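Local coordinates for uncharacterized protein (Streptococcus pneumoniae, PDB 3LFT) that binds L-tryptophan and probably serves as the solute-binding component of an ABC transporter, holding its ligand in a cleft between two lobes, at residues T92-A97 / K101-P106; T111-H116 / G240-K245. One frame throughout, in Å; residues are numbered along the deposited sequence.

Contact 1. Residues T92-A97 / K101-P106. With TRP (tryptophan), chain C.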
ATOM      1  N   THR A  92      -0.969  -1.931  -5.861  1.00  4.78           N
ATOM      2  CA  THR A  92      -0.257  -3.195  -5.633  1.00  4.90           C
ATOM      3  C   THR A  92      -0.427  -4.213  -6.763  1.00  5.09           C
ATOM      4  O   THR A  92       0.514  -4.917  -7.130  1.00  5.49           O
ATOM      5  CB  THR A  92      -0.642  -3.778  -4.256  1.00  5.08           C
ATOM      6  OG1 THR A  92      -0.074  -2.940  -3.246  1.00  4.86           O
ATOM      7  CG2 THR A  92      -0.214  -5.223  -4.038  1.00  5.02           C
ATOM      8  N   ASP A  93      -1.628  -4.279  -7.327  1.00  4.83           N
ATOM      9  CA  ASP A  93      -1.917  -5.271  -8.376  1.00  4.87           C
ATOM     10  C   ASP A  93      -2.733  -4.633  -9.502  1.00  4.84           C
ATOM     11  O   ASP A  93      -3.955  -4.771  -9.545  1.00  5.07           O
ATOM     12  CB  ASP A  93      -2.671  -6.471  -7.788  1.00  5.57           C
ATOM     13  CG  ASP A  93      -3.065  -7.499  -8.836  1.00  5.81           C
ATOM     14  OD1 ASP A  93      -2.551  -7.460  -9.972  1.00  7.20           O
ATOM     15  OD2 ASP A  93      -3.904  -8.352  -8.510  1.00  9.31           O
ATOM     16  N   PRO A  94      -2.065  -3.944 -10.436  1.00  5.36           N
ATOM     17  CA  PRO A  94      -2.780  -3.215 -11.492  1.00  5.70           C
ATOM     18  C   PRO A  94      -3.607  -4.129 -12.397  1.00  5.62           C
ATOM     19  O   PRO A  94      -4.679  -3.718 -12.822  1.00  6.07           O
ATOM     20  CB  PRO A  94      -1.663  -2.530 -12.283  1.00  6.08           C
ATOM     21  CG  PRO A  94      -0.476  -2.563 -11.440  1.00  9.04           C
ATOM     22  CD  PRO A  94      -0.633  -3.612 -10.376  1.00  5.44           C
ATOM     23  N   ILE A  95      -3.138  -5.341 -12.668  1.00  5.95           N
ATOM     24  CA  ILE A  95      -3.889  -6.233 -13.547  1.00  5.91           C
ATOM     25  C   ILE A  95      -5.158  -6.719 -12.848  1.00  6.27           C
ATOM     26  O   ILE A  95      -6.257  -6.671 -13.407  1.00  5.96           O
ATOM     27  CB  ILE A  95      -3.021  -7.415 -14.022  1.00  6.14           C
ATOM     28  CG1 ILE A  95      -1.839  -6.895 -14.852  1.00  6.03           C
ATOM     29  CG2 ILE A  95      -3.846  -8.424 -14.824  1.00  6.17           C
ATOM     30  CD1 ILE A  95      -0.764  -7.957 -15.119  1.00  8.41           C
ATOM     31  N   GLY A  96      -5.005  -7.181 -11.607  1.00  5.83           N
ATOM     32  CA  GLY A  96      -6.156  -7.632 -10.826  1.00  6.63           C
ATOM     33  C   GLY A  96      -7.131  -6.517 -10.500  1.00  6.23           C
ATOM     34  O   GLY A  96      -8.328  -6.784 -10.300  1.00  8.08           O
ATOM     35  N   ALA A  97      -6.648  -5.277 -10.466  1.00  6.54           N
ATOM     36  CA  ALA A  97      -7.522  -4.129 -10.248  1.00  6.38           C
ATOM     37  C   ALA A  97      -8.263  -3.729 -11.518  1.00  6.23           C
ATOM     38  O   ALA A  97      -9.085  -2.823 -11.491  1.00  5.59           O
ATOM     39  CB  ALA A  97      -6.701  -2.945  -9.711  1.00  7.51           C
ATOM     40  N   LYS A 101      -4.012  -3.899 -18.896  1.00  6.07           N
ATOM     41  CA  LYS A 101      -4.102  -5.248 -19.473  1.00  6.27           C
ATOM     42  C   LYS A 101      -2.916  -6.127 -19.064  1.00  5.75           C
ATOM     43  O   LYS A 101      -3.083  -7.306 -18.727  1.00  6.60           O
ATOM     44  CB  LYS A 101      -4.218  -5.197 -20.995  1.00  6.84           C
ATOM     45  CG  LYS A 101      -4.424  -6.568 -21.613  1.00  9.78           C
ATOM     46  CD  LYS A 101      -4.864  -6.482 -23.049  1.00 13.87           C
ATOM     47  CE  LYS A 101      -4.976  -7.874 -23.630  1.00 15.33           C
ATOM     48  NZ  LYS A 101      -6.022  -8.678 -22.936  1.00 18.24           N
ATOM     49  N   ASP A 102      -1.715  -5.555 -19.138  1.00  5.95           N
ATOM     50  CA  ASP A 102      -0.503  -6.202 -18.634  1.00  5.68           C
ATOM     51  C   ASP A 102       0.488  -5.098 -18.261  1.00  5.67           C
ATOM     52  O   ASP A 102       0.225  -3.897 -18.490  1.00  5.52           O
ATOM     53  CB  ASP A 102       0.081  -7.282 -19.569  1.00  6.55           C
ATOM     54  CG  ASP A 102       0.608  -6.735 -20.877  1.00  6.12           C
ATOM     55  OD1 ASP A 102       1.404  -5.782 -20.883  1.00  7.75           O
ATOM     56  OD2 ASP A 102       0.271  -7.314 -21.934  1.00 11.52           O
ATOM     57  N   LEU A 103       1.612  -5.493 -17.684  1.00  5.94           N
ATOM     58  CA  LEU A 103       2.554  -4.498 -17.158  1.00  6.66           C
ATOM     59  C   LEU A 103       3.324  -3.803 -18.248  1.00  6.24           C
ATOM     60  O   LEU A 103       3.790  -2.682 -18.035  1.00  8.02           O
ATOM     61  CB  LEU A 103       3.538  -5.157 -16.211  1.00  7.50           C
ATOM     62  CG  LEU A 103       2.997  -5.804 -14.943  1.00  9.55           C
ATOM     63  CD1 LEU A 103       4.170  -6.493 -14.241  1.00  9.81           C
ATOM     64  CD2 LEU A 103       2.323  -4.789 -14.033  1.00  9.84           C
ATOM     65  N   LYS A 104       3.475  -4.450 -19.390  1.00  5.73           N
ATOM     66  CA  LYS A 104       4.308  -3.916 -20.456  1.00  5.68           C
ATOM     67  C   LYS A 104       3.567  -2.939 -21.343  1.00  5.84           C
ATOM     68  O   LYS A 104       4.076  -1.863 -21.637  1.00  6.68           O
ATOM     69  CB  LYS A 104       4.872  -5.066 -21.278  1.00  5.70           C
ATOM     70  CG  LYS A 104       5.714  -4.640 -22.475  1.00  6.62           C
ATOM     71  CD  LYS A 104       6.974  -3.871 -22.034  1.00  6.62           C
ATOM     72  CE  LYS A 104       7.912  -3.603 -23.163  1.00  6.55           C
ATOM     73  NZ  LYS A 104       8.518  -4.839 -23.668  1.00  6.97           N
ATOM     74  N   LYS A 105       2.359  -3.312 -21.741  1.00  5.93           N
ATOM     75  CA  LYS A 105       1.506  -2.473 -22.591  1.00  6.11           C
ATOM     76  C   LYS A 105       0.148  -2.360 -21.885  1.00  5.70           C
ATOM     77  O   LYS A 105      -0.766  -3.161 -22.125  1.00  6.54           O
ATOM     78  CB  LYS A 105       1.358  -3.072 -24.001  1.00  7.59           C
ATOM     79  N   PRO A 106       0.015  -1.368 -21.003  1.00  5.49           N
ATOM     80  CA  PRO A 106      -1.230  -1.209 -20.254  1.00  5.60           C
ATOM     81  C   PRO A 106      -2.455  -1.170 -21.157  1.00  5.41           C
ATOM     82  O   PRO A 106      -3.501  -1.705 -20.783  1.00  5.56           O
ATOM     83  CB  PRO A 106      -0.999   0.085 -19.480  1.00  5.15           C
ATOM     84  CG  PRO A 106       0.493   0.016 -19.204  1.00  5.78           C
ATOM     85  CD  PRO A 106       1.071  -0.473 -20.506  1.00  5.64           C
TER
HETATM   86  N   TRP C   1      -0.510  -0.227  -2.568  1.00  8.29           N
HETATM   87  CA  TRP C   1      -1.791   0.146  -1.900  1.00  8.97           C
HETATM   88  C   TRP C   1      -2.932  -0.028  -2.849  1.00  8.94           C
HETATM   89  O   TRP C   1      -4.000   0.558  -2.651  1.00  8.77           O
HETATM   90  CB  TRP C   1      -1.703   1.587  -1.373  1.00  8.71           C
HETATM   91  CG  TRP C   1      -0.601   1.739  -0.355  1.00  7.83           C
HETATM   92  CD1 TRP C   1       0.677   2.259  -0.552  1.00  8.47           C
HETATM   93  CD2 TRP C   1      -0.662   1.325   1.052  1.00  8.23           C
HETATM   94  NE1 TRP C   1       1.386   2.201   0.626  1.00  8.55           N
HETATM   95  CE2 TRP C   1       0.659   1.647   1.598  1.00  8.59           C
HETATM   96  CE3 TRP C   1      -1.643   0.726   1.806  1.00  8.21           C
HETATM   97  CZ2 TRP C   1       0.905   1.352   2.927  1.00  8.72           C
HETATM   98  CZ3 TRP C   1      -1.361   0.437   3.137  1.00  9.20           C
HETATM   99  CH2 TRP C   1      -0.099   0.759   3.677  1.00  8.94           C
HETATM  100  OXT TRP C   1      -2.791  -0.766  -3.835  1.00  8.45           O
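Asp102 OD1 is gripped by two backbone N-H groups of its own loop, while the CA of the same residue supports the tip of Ile95. The stronger bond comes from Lys105 N, 2.8 Å from Asp102 OD1, almost straight at 178° and nearly along the C-O axis; that from Lys104 N is bent and weak. With CG set between the backbone N and the carbonyl carbon (chi1 66°), the short Asp side chain curls over the following turn and closes an Asx motif. Ile95 reaches this turn from the preceding bend. Its CD1 lies 3.9 Å from Asp102 CA and 4.3 Å from Leu103 CG, an apolar contact that suits a long branched chain at the protein surface. Beside it Pro94 CG meets Leu103 CD2 at 4.4 Å, so the pairing is loose and, with no hydrogen bond between the two segments, purely van der Waals. The 92-97 bend has its own Asx motif: Gly96 N donates to Asp93 OD1 over 3.0 Å, coming from well above the carboxylate plane. Glycine suits this place because the Asp93 carboxylate lies where a side chain would have to go. Asp93 OD2 binds Thr149 OG1 on helix 145-160 of the other lobe. At the inner end Thr92 holds the bound tryptophan twice, its backbone N donating to the ligand's OXT (3.0 Å) and its OG1 accepting from the ligand's N (2.8 Å). Having OG1 beside its own backbone N lets this one residue read both the ammonium and the carboxylate. Two successive Asx-motif turns in the loop joining strand 86-89 to strand 110-115, with an amino-acid site at their inner end, are consistent with the ligand cleft of a periplasmic-type binding protein.

Contact 2. Residues T111-H116 / G240-K245. With TRP (tryptophan), chain C.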
ATOM      1  N   THR A 111      -1.405   4.209 -16.564  1.00  5.46           N
ATOM      2  CA  THR A 111      -0.087   3.606 -16.286  1.00  5.52           C
ATOM      3  C   THR A 111       0.338   4.053 -14.897  1.00  5.79           C
ATOM      4  O   THR A 111      -0.443   4.718 -14.218  1.00  6.60           O
ATOM      5  CB  THR A 111       0.939   3.959 -17.384  1.00  5.48           C
ATOM      6  OG1 THR A 111       2.122   3.195 -17.134  1.00  6.33           O
ATOM      7  CG2 THR A 111       1.282   5.425 -17.400  1.00  7.27           C
ATOM      8  N   GLY A 112       1.547   3.688 -14.475  1.00  5.99           N
ATOM      9  CA  GLY A 112       2.067   4.237 -13.206  1.00  6.09           C
ATOM     10  C   GLY A 112       2.938   3.279 -12.440  1.00  5.75           C
ATOM     11  O   GLY A 112       3.621   2.447 -13.028  1.00  6.18           O
ATOM     12  N   VAL A 113       2.871   3.404 -11.108  1.00  6.03           N
ATOM     13  CA  VAL A 113       3.794   2.736 -10.183  1.00  6.36           C
ATOM     14  C   VAL A 113       3.039   1.746  -9.307  1.00  6.02           C
ATOM     15  O   VAL A 113       1.977   2.068  -8.766  1.00  6.04           O
ATOM     16  CB  VAL A 113       4.493   3.813  -9.294  1.00  6.59           C
ATOM     17  CG1 VAL A 113       5.247   3.151  -8.134  1.00  8.06           C
ATOM     18  CG2 VAL A 113       5.440   4.655 -10.149  1.00  6.92           C
ATOM     19  N   SER A 114       3.633   0.556  -9.171  1.00  5.74           N
ATOM     20  CA  SER A 114       3.014  -0.546  -8.445  1.00  5.95           C
ATOM     21  C   SER A 114       3.931  -1.056  -7.346  1.00  5.84           C
ATOM     22  O   SER A 114       5.131  -1.278  -7.599  1.00  6.55           O
ATOM     23  CB  SER A 114       2.730  -1.687  -9.431  1.00  6.22           C
ATOM     24  OG  SER A 114       2.342  -2.879  -8.758  1.00  7.64           O
ATOM     25  N   ASP A 115       3.386  -1.206  -6.128  1.00  5.67           N
ATOM     26  CA  ASP A 115       4.116  -1.762  -4.983  1.00  5.57           C
ATOM     27  C   ASP A 115       3.653  -3.190  -4.706  1.00  5.71           C
ATOM     28  O   ASP A 115       2.634  -3.430  -4.039  1.00  6.65           O
ATOM     29  CB  ASP A 115       3.943  -0.845  -3.746  1.00  6.49           C
ATOM     30  CG  ASP A 115       2.491  -0.502  -3.413  1.00  6.78           C
ATOM     31  OD1 ASP A 115       1.658  -0.352  -4.333  1.00  6.34           O
ATOM     32  OD2 ASP A 115       2.204  -0.286  -2.194  1.00  6.32           O
ATOM     33  N   HIS A 116       4.394  -4.154  -5.254  1.00  6.31           N
ATOM     34  CA  HIS A 116       4.120  -5.571  -5.054  1.00  6.32           C
ATOM     35  C   HIS A 116       4.542  -6.005  -3.647  1.00  6.69           C
ATOM     36  O   HIS A 116       5.660  -5.729  -3.209  1.00  8.21           O
ATOM     37  CB  HIS A 116       4.898  -6.378  -6.102  1.00  7.50           C
ATOM     38  CG  HIS A 116       4.719  -7.856  -5.966  1.00  8.58           C
ATOM     39  ND1 HIS A 116       5.652  -8.674  -5.363  1.00 11.59           N
ATOM     40  CD2 HIS A 116       3.692  -8.658  -6.329  1.00 12.16           C
ATOM     41  CE1 HIS A 116       5.201  -9.918  -5.360  1.00 12.49           C
ATOM     42  NE2 HIS A 116       4.019  -9.933  -5.937  1.00 13.78           N
ATOM     43  N   GLY A 240       6.738   7.400  -4.376  1.00  5.06           N
ATOM     44  CA  GLY A 240       6.202   8.704  -4.764  1.00  4.81           C
ATOM     45  C   GLY A 240       7.094   9.411  -5.769  1.00  3.90           C
ATOM     46  O   GLY A 240       6.604   9.977  -6.751  1.00  4.67           O
ATOM     47  N   VAL A 241       8.409   9.402  -5.548  1.00  4.15           N
ATOM     48  CA  VAL A 241       9.314  10.043  -6.517  1.00  4.39           C
ATOM     49  C   VAL A 241       9.179   9.408  -7.893  1.00  4.39           C
ATOM     50  O   VAL A 241       9.101  10.108  -8.911  1.00  4.68           O
ATOM     51  CB  VAL A 241      10.783   9.990  -6.037  1.00  4.27           C
ATOM     52  CG1 VAL A 241      11.745  10.534  -7.098  1.00  5.28           C
ATOM     53  CG2 VAL A 241      10.931  10.789  -4.754  1.00  4.62           C
ATOM     54  N   ALA A 242       9.102   8.083  -7.936  1.00  4.74           N
ATOM     55  CA  ALA A 242       8.980   7.393  -9.217  1.00  4.19           C
ATOM     56  C   ALA A 242       7.666   7.753  -9.905  1.00  4.54           C
ATOM     57  O   ALA A 242       7.612   7.907 -11.125  1.00  4.64           O
ATOM     58  CB  ALA A 242       9.081   5.878  -9.014  1.00  5.03           C
ATOM     59  N   THR A 243       6.606   7.932  -9.112  1.00  4.22           N
ATOM     60  CA  THR A 243       5.334   8.368  -9.660  1.00  4.23           C
ATOM     61  C   THR A 243       5.479   9.783 -10.222  1.00  4.06           C
ATOM     62  O   THR A 243       4.994  10.073 -11.321  1.00  4.50           O
ATOM     63  CB  THR A 243       4.236   8.353  -8.596  1.00  4.10           C
ATOM     64  OG1 THR A 243       4.075   7.032  -8.063  1.00  4.93           O
ATOM     65  CG2 THR A 243       2.907   8.810  -9.174  1.00  4.95           C
ATOM     66  N   GLY A 244       6.140  10.669  -9.471  1.00  4.80           N
ATOM     67  CA  GLY A 244       6.389  12.034  -9.973  1.00  5.25           C
ATOM     68  C   GLY A 244       7.078  12.034 -11.322  1.00  4.74           C
ATOM     69  O   GLY A 244       6.710  12.794 -12.237  1.00  5.79           O
ATOM     70  N   LYS A 245       8.108  11.216 -11.451  1.00  3.97           N
ATOM     71  CA  LYS A 245       8.809  11.142 -12.715  1.00  4.61           C
ATOM     72  C   LYS A 245       7.966  10.620 -13.852  1.00  3.87           C
ATOM     73  O   LYS A 245       8.094  11.112 -14.976  1.00  5.08           O
ATOM     74  CB  LYS A 245      10.099  10.359 -12.556  1.00  4.89           C
ATOM     75  CG  LYS A 245      11.078  11.179 -11.728  1.00  8.55           C
ATOM     76  CD  LYS A 245      12.393  10.494 -11.468  1.00 13.83           C
ATOM     77  CE  LYS A 245      13.282  11.403 -10.627  1.00 16.03           C
ATOM     78  NZ  LYS A 245      13.683  12.645 -11.342  1.00 19.88           N
TER
HETATM   79  N   TRP C   1      -0.510  -0.227  -2.568  1.00  8.29           N
HETATM   80  CA  TRP C   1      -1.791   0.146  -1.900  1.00  8.97           C
HETATM   81  C   TRP C   1      -2.932  -0.028  -2.849  1.00  8.94           C
HETATM   82  O   TRP C   1      -4.000   0.558  -2.651  1.00  8.77           O
HETATM   83  CB  TRP C   1      -1.703   1.587  -1.373  1.00  8.71           C
HETATM   84  CG  TRP C   1      -0.601   1.739  -0.355  1.00  7.83           C
HETATM   85  CD1 TRP C   1       0.677   2.259  -0.552  1.00  8.47           C
HETATM   86  CD2 TRP C   1      -0.662   1.325   1.052  1.00  8.23           C
HETATM   87  NE1 TRP C   1       1.386   2.201   0.626  1.00  8.55           N
HETATM   88  CE2 TRP C   1       0.659   1.647   1.598  1.00  8.59           C
HETATM   89  CE3 TRP C   1      -1.643   0.726   1.806  1.00  8.21           C
HETATM   90  CZ2 TRP C   1       0.905   1.352   2.927  1.00  8.72           C
HETATM   91  CZ3 TRP C   1      -1.361   0.437   3.137  1.00  9.20           C
HETATM   92  CH2 TRP C   1      -0.099   0.759   3.677  1.00  8.94           C
HETATM   93  OXT TRP C   1      -2.791  -0.766  -3.835  1.00  8.45           O
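Val113 CG2 presses against helix 236-251 between Thr243 and Ala242, lying 3.4 Å from Thr243 OG1 and 4.0 Å from Ala242 CB. Its placement anti to the carbonyl carbon, with CG1 anti to the backbone N (chi1 169°), lets the methyl reach the helix backbone too, 3.6 Å from Thr243 N. The small Ala242 leaves room for this approach, and the valine and threonine side chains cross obliquely. Thr243 can be buried against a hydrocarbon because its hydroxyl is hydrogen-bonded to Leu239 O, one turn back in the same helix. Leu239 and Met246 of that helix also touch Val113, enlarging the apolar patch. The strand is fixed in turn by backbone bonds of Val113 to Met88 and Ile91; at Gly112 a side chain would jam against Thr111 O, which favours glycine. Two residues on, on the same face as Val113, Asp115 projects from the strand's end into the pocket. Its OD2 accepts from the ammonium N of the bound tryptophan at 2.7 Å, a pairing probably favoured by opposite charge; OD1 lies almost as close to that nitrogen, at 2.8 Å, and OD2 passes 3.4 Å from the indole CD1. A parallel strand with its apolar residue against a helix, and its ligand-binding residue at the C-terminal end, fits the parallel alpha/beta lobe of a type I periplasmic-binding-protein fold.

Contact 2 includes strand 110-115 and contact 1 lies in the loop leading to it; their centres are about 13 Å apart. Contact 2 packs helix 236-251 on the face bearing Val113, whereas contact 1 lies toward the other side, where Pro94 CD comes within 3.5 Å of Ser114 OG. They are tied together where they reach the ligand: Thr92 OG1 sits 2.9 Å from Asp115 O, a probable hydrogen bond, so the hydroxyl that accepts from the tryptophan ammonium is itself positioned by the strand end. Thr92 and Asp115 thus share that ammonium, and Thr71, Ala90, Asn196 and Gln236 supply further hydrogen bonds to the ligand.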